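Side-chain contacts in alanine glyoxylate transaminase (Thermococcus litoralis, PDB 2ZC0), which probably transfers the amino group of alanine to glyoxylate with pyridoxal 5'-phosphate as cofactor, working as a homodimer: residues T135-A138 with F139-L142; A110-L113 with L114-L118. All coordinates share one frame; numbering follows the deposited sequence.

Interaction 1 of 2, residues T135-A138 with F139-L142. With ZN (zinc ion), chain E.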
loop_
_atom_site.group_PDB
_atom_site.type_symbol
_atom_site.label_atom_id
_atom_site.label_comp_id
_atom_site.label_asym_id
_atom_site.label_seq_id
_atom_site.Cartn_x
_atom_site.Cartn_y
_atom_site.Cartn_z
ATOM N N THR A 135 -13.753 1.065 15.705
ATOM C CA THR A 135 -13.897 0.725 14.302
ATOM C C THR A 135 -13.246 1.801 13.442
ATOM O O THR A 135 -12.612 1.499 12.424
ATOM C CB THR A 135 -15.353 0.543 13.921
ATOM O OG1 THR A 135 -15.913 -0.505 14.716
ATOM C CG2 THR A 135 -15.494 0.173 12.445
ATOM N N LEU A 136 -13.367 3.055 13.863
ATOM C CA LEU A 136 -12.775 4.154 13.090
ATOM C C LEU A 136 -11.244 4.007 13.101
ATOM O O LEU A 136 -10.574 4.203 12.086
ATOM C CB LEU A 136 -13.185 5.513 13.688
ATOM C CG LEU A 136 -14.693 5.854 13.722
ATOM C CD1 LEU A 136 -14.895 7.255 14.313
ATOM C CD2 LEU A 136 -15.278 5.794 12.317
ATOM N N LEU A 137 -10.704 3.666 14.268
ATOM C CA LEU A 137 -9.266 3.469 14.458
ATOM C C LEU A 137 -8.823 2.246 13.632
ATOM O O LEU A 137 -7.830 2.297 12.913
ATOM C CB LEU A 137 -8.972 3.262 15.957
ATOM C CG LEU A 137 -8.271 4.332 16.819
ATOM C CD1 LEU A 137 -8.441 5.719 16.256
ATOM C CD2 LEU A 137 -8.764 4.234 18.240
ATOM N N ALA A 138 -9.586 1.161 13.719
ATOM C CA ALA A 138 -9.262 -0.055 12.983
ATOM C C ALA A 138 -9.189 0.207 11.486
ATOM O O ALA A 138 -8.234 -0.205 10.836
ATOM C CB ALA A 138 -10.292 -1.155 13.264
ATOM N N PHE A 139 -10.178 0.911 10.937
ATOM C CA PHE A 139 -10.181 1.184 9.500
ATOM C C PHE A 139 -9.135 2.195 9.044
ATOM O O PHE A 139 -8.602 2.085 7.930
ATOM C CB PHE A 139 -11.570 1.637 9.036
ATOM C CG PHE A 139 -12.617 0.553 9.103
ATOM C CD1 PHE A 139 -12.281 -0.741 9.493
ATOM C CD2 PHE A 139 -13.939 0.826 8.756
ATOM C CE1 PHE A 139 -13.247 -1.751 9.541
ATOM C CE2 PHE A 139 -14.912 -0.173 8.800
ATOM C CZ PHE A 139 -14.564 -1.467 9.189
ATOM N N GLU A 140 -8.828 3.173 9.884
ATOM C CA GLU A 140 -7.832 4.157 9.503
ATOM C C GLU A 140 -6.419 3.608 9.586
ATOM O O GLU A 140 -5.549 4.057 8.834
ATOM C CB GLU A 140 -7.932 5.416 10.367
ATOM C CG GLU A 140 -9.301 6.056 10.370
ATOM C CD GLU A 140 -9.318 7.378 11.119
ATOM O OE1 GLU A 140 -8.642 7.479 12.171
ATOM O OE2 GLU A 140 -10.007 8.311 10.653
ATOM N N GLN A 141 -6.161 2.665 10.491
ATOM C CA GLN A 141 -4.807 2.125 10.524
ATOM C C GLN A 141 -4.637 1.142 9.368
ATOM O O GLN A 141 -3.544 0.658 9.112
ATOM C CB GLN A 141 -4.448 1.489 11.879
ATOM C CG GLN A 141 -5.346 0.418 12.387
ATOM C CD GLN A 141 -5.003 0.030 13.816
ATOM O OE1 GLN A 141 -4.451 0.830 14.571
ATOM N NE2 GLN A 141 -5.335 -1.186 14.193
ATOM N N LEU A 142 -5.734 0.860 8.664
ATOM C CA LEU A 142 -5.664 0.008 7.483
ATOM C C LEU A 142 -5.565 0.959 6.296
ATOM O O LEU A 142 -5.599 0.540 5.150
ATOM C CB LEU A 142 -6.882 -0.899 7.360
ATOM C CG LEU A 142 -6.831 -2.113 8.314
ATOM C CD1 LEU A 142 -8.215 -2.809 8.403
ATOM C CD2 LEU A 142 -5.767 -3.107 7.787
HETATM ZN ZN ZN E . -10.431 9.718 12.077
HETATM O O HOH W 1 -6.741 -2.311 11.908
HETATM O O HOH W 2 -12.356 10.926 11.173
#
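Thr135 and Phe139 sit one turn apart with their side chains side by side, pointing the same way, and the methyl of the threonine rides over one face of the ring. The contact is CH-pi: Thr135 CG2 lies 3.9 Å from the centroid of the Phe139 ring, 18° off the ring normal, and is shifted toward the rim, where CE2 and CZ are its nearest atoms. The threonine torsion settles which branch does this, since chi1 of -60° turns CG2 anti to the backbone N and leaves OG1 beside it, weakly hydrogen-bonded to Tyr179. Along the backbone, Phe139 N donates to Thr135 O at 2.9 Å, nearly straight at 164°. With an alanine in place of Phe139, the Thr135 methyl would probably lose the ring face it packs on, and a gap would be likely to open toward Val125 and Ile119.

Glu140 leaves the helix in another direction. Its chain runs extended beyond CG, which carries OE2 to 2.0 Å from the zinc ion; a water is a further ligand of the metal, another comes from elsewhere in the structure, and OE1 forms a salt bridge with Lys15. Gln141 N closes the next turn on Leu137 O at 3.0 Å. Further along, a water bridges backbone and side chain, donating to Ala138 O at 2.8 Å and accepting from Gln141 NE2 at 2.9 Å. The same NE2 also bonds Gln271 O of the second subunit, so its two partners probably hold the amide's rotation. These pairings three and four residues apart lie toward the C-terminal end of helix 133-140, the crossover helix of a beta-alpha-beta unit between strands 124-129 and 145-152, with a zinc site at Glu140.

Interaction 2 of 2, residues A110-L113 with L114-L118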
loop_
_atom_site.group_PDB
_atom_site.type_symbol
_atom_site.label_atom_id
_atom_site.label_comp_id
_atom_site.label_asym_id
_atom_site.label_seq_id
_atom_site.Cartn_x
_atom_site.Cartn_y
_atom_site.Cartn_z
ATOM N N ALA A 110 -13.870 -9.536 13.831
ATOM C CA ALA A 110 -14.715 -9.610 12.637
ATOM C C ALA A 110 -14.528 -8.360 11.787
ATOM O O ALA A 110 -14.362 -8.440 10.571
ATOM C CB ALA A 110 -16.181 -9.758 13.041
ATOM N N LEU A 111 -14.548 -7.205 12.438
ATOM C CA LEU A 111 -14.398 -5.930 11.741
ATOM C C LEU A 111 -12.977 -5.751 11.167
ATOM O O LEU A 111 -12.809 -5.134 10.122
ATOM C CB LEU A 111 -14.736 -4.773 12.692
ATOM C CG LEU A 111 -16.110 -4.060 12.708
ATOM C CD1 LEU A 111 -17.050 -4.600 11.651
ATOM C CD2 LEU A 111 -16.711 -4.178 14.099
ATOM N N ASP A 112 -11.965 -6.278 11.852
ATOM C CA ASP A 112 -10.584 -6.180 11.384
ATOM C C ASP A 112 -10.395 -7.125 10.184
ATOM O O ASP A 112 -9.801 -6.754 9.169
ATOM C CB ASP A 112 -9.625 -6.545 12.530
ATOM C CG ASP A 112 -8.171 -6.621 12.086
ATOM O OD1 ASP A 112 -7.695 -7.752 11.855
ATOM O OD2 ASP A 112 -7.514 -5.571 11.959
ATOM N N LEU A 113 -10.923 -8.338 10.301
ATOM C CA LEU A 113 -10.839 -9.298 9.212
ATOM C C LEU A 113 -11.500 -8.713 7.951
ATOM O O LEU A 113 -10.934 -8.781 6.861
ATOM C CB LEU A 113 -11.501 -10.623 9.633
ATOM C CG LEU A 113 -10.516 -11.753 10.001
ATOM C CD1 LEU A 113 -9.358 -11.195 10.779
ATOM C CD2 LEU A 113 -11.222 -12.862 10.782
ATOM N N LEU A 114 -12.676 -8.105 8.110
ATOM C CA LEU A 114 -13.373 -7.497 6.984
ATOM C C LEU A 114 -12.604 -6.308 6.385
ATOM O O LEU A 114 -12.569 -6.133 5.169
ATOM C CB LEU A 114 -14.774 -7.009 7.402
ATOM C CG LEU A 114 -16.036 -7.886 7.228
ATOM C CD1 LEU A 114 -15.743 -9.139 6.375
ATOM C CD2 LEU A 114 -16.560 -8.250 8.583
ATOM N N GLY A 115 -12.014 -5.472 7.234
ATOM C CA GLY A 115 -11.292 -4.327 6.721
ATOM C C GLY A 115 -10.100 -4.744 5.887
ATOM O O GLY A 115 -9.779 -4.130 4.866
ATOM N N ARG A 116 -9.443 -5.809 6.315
ATOM C CA ARG A 116 -8.277 -6.284 5.600
ATOM C C ARG A 116 -8.604 -6.817 4.206
ATOM O O ARG A 116 -7.809 -6.693 3.288
ATOM C CB ARG A 116 -7.569 -7.336 6.443
ATOM C CG ARG A 116 -7.073 -6.761 7.762
ATOM C CD ARG A 116 -6.268 -7.793 8.528
ATOM N NE ARG A 116 -5.323 -8.438 7.621
ATOM C CZ ARG A 116 -4.214 -9.062 7.996
ATOM N NH1 ARG A 116 -3.901 -9.125 9.292
ATOM N NH2 ARG A 116 -3.438 -9.616 7.062
ATOM N N VAL A 117 -9.793 -7.364 4.038
ATOM C CA VAL A 117 -10.192 -7.906 2.755
ATOM C C VAL A 117 -10.927 -6.889 1.889
ATOM O O VAL A 117 -10.970 -7.023 0.668
ATOM C CB VAL A 117 -11.127 -9.121 2.955
ATOM C CG1 VAL A 117 -11.815 -9.481 1.651
ATOM C CG2 VAL A 117 -10.334 -10.308 3.481
ATOM N N LEU A 118 -11.484 -5.862 2.519
ATOM C CA LEU A 118 -12.273 -4.889 1.789
ATOM C C LEU A 118 -11.688 -3.496 1.617
ATOM O O LEU A 118 -12.167 -2.733 0.791
ATOM C CB LEU A 118 -13.660 -4.794 2.438
ATOM C CG LEU A 118 -14.495 -6.081 2.483
ATOM C CD1 LEU A 118 -15.788 -5.809 3.239
ATOM C CD2 LEU A 118 -14.795 -6.575 1.069
HETATM O O HOH W 3 -4.568 -7.968 11.763
#
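Asp112 and Arg116, a turn apart, meet through the aliphatic part of the arginine: OD1 of Asp112 lies 3.6 Å from CD of Arg116, and the carboxylate and guanidinium planes stand 89° apart. Their charged ends do not touch directly. A water joins them, donating to Asp112 OD1 at 3.1 Å and accepting from Arg116 NH1 at 2.8 Å in the plane of the guanidinium. A bend at chi3 (46°) in the arginine chain helps bring NH1 to that water. Within the chain the two form no salt bridge; each pairs instead with its opposite number on the second subunit, Asp112 OD2 with Arg116 NH1 of that subunit and the reverse, which probably balances both buried charges.

The backbone bonds are those of a regular alpha helix. Leu114 N reaches Ala110 O, Gly115 N reaches Leu111 O and Arg116 N reaches Asp112 O, all at 3.0 Å; Val117 N to Leu113 O is weak at 3.4 Å.

Beyond the helix, Leu114 packs on Ile240, Ile258 and Val268, and Arg116 lies against Gln271 and against Leu142 of both subunits. Helix 106-118 thus lies against strands 239-244 and 256-259, helix 262-272, helix 133-140 and the loop after it, and the second subunit.

Interaction 2 comes first along the chain, in helix 106-118, and interaction 1 follows in helix 133-140 after strand 124-129; their centres are about 10 Å apart. The two interactions touch directly: Phe139 CE1 lies 3.5 Å from Leu111 O, and Leu142 CD1, just past helix 133-140, lies 3.7 Å from Gly115 C. Both pack against strands of the mixed sheet of the aminotransferase fold, and both reach the second subunit. The cofactor lies near the earlier parts of each, with the side chain of Leu111 about 4 Å and that of Thr135 about 5 Å from the bound pyridoxamine phosphate. Together, 110-118 and 135-142 join the surroundings of the cofactor to the dimer interface.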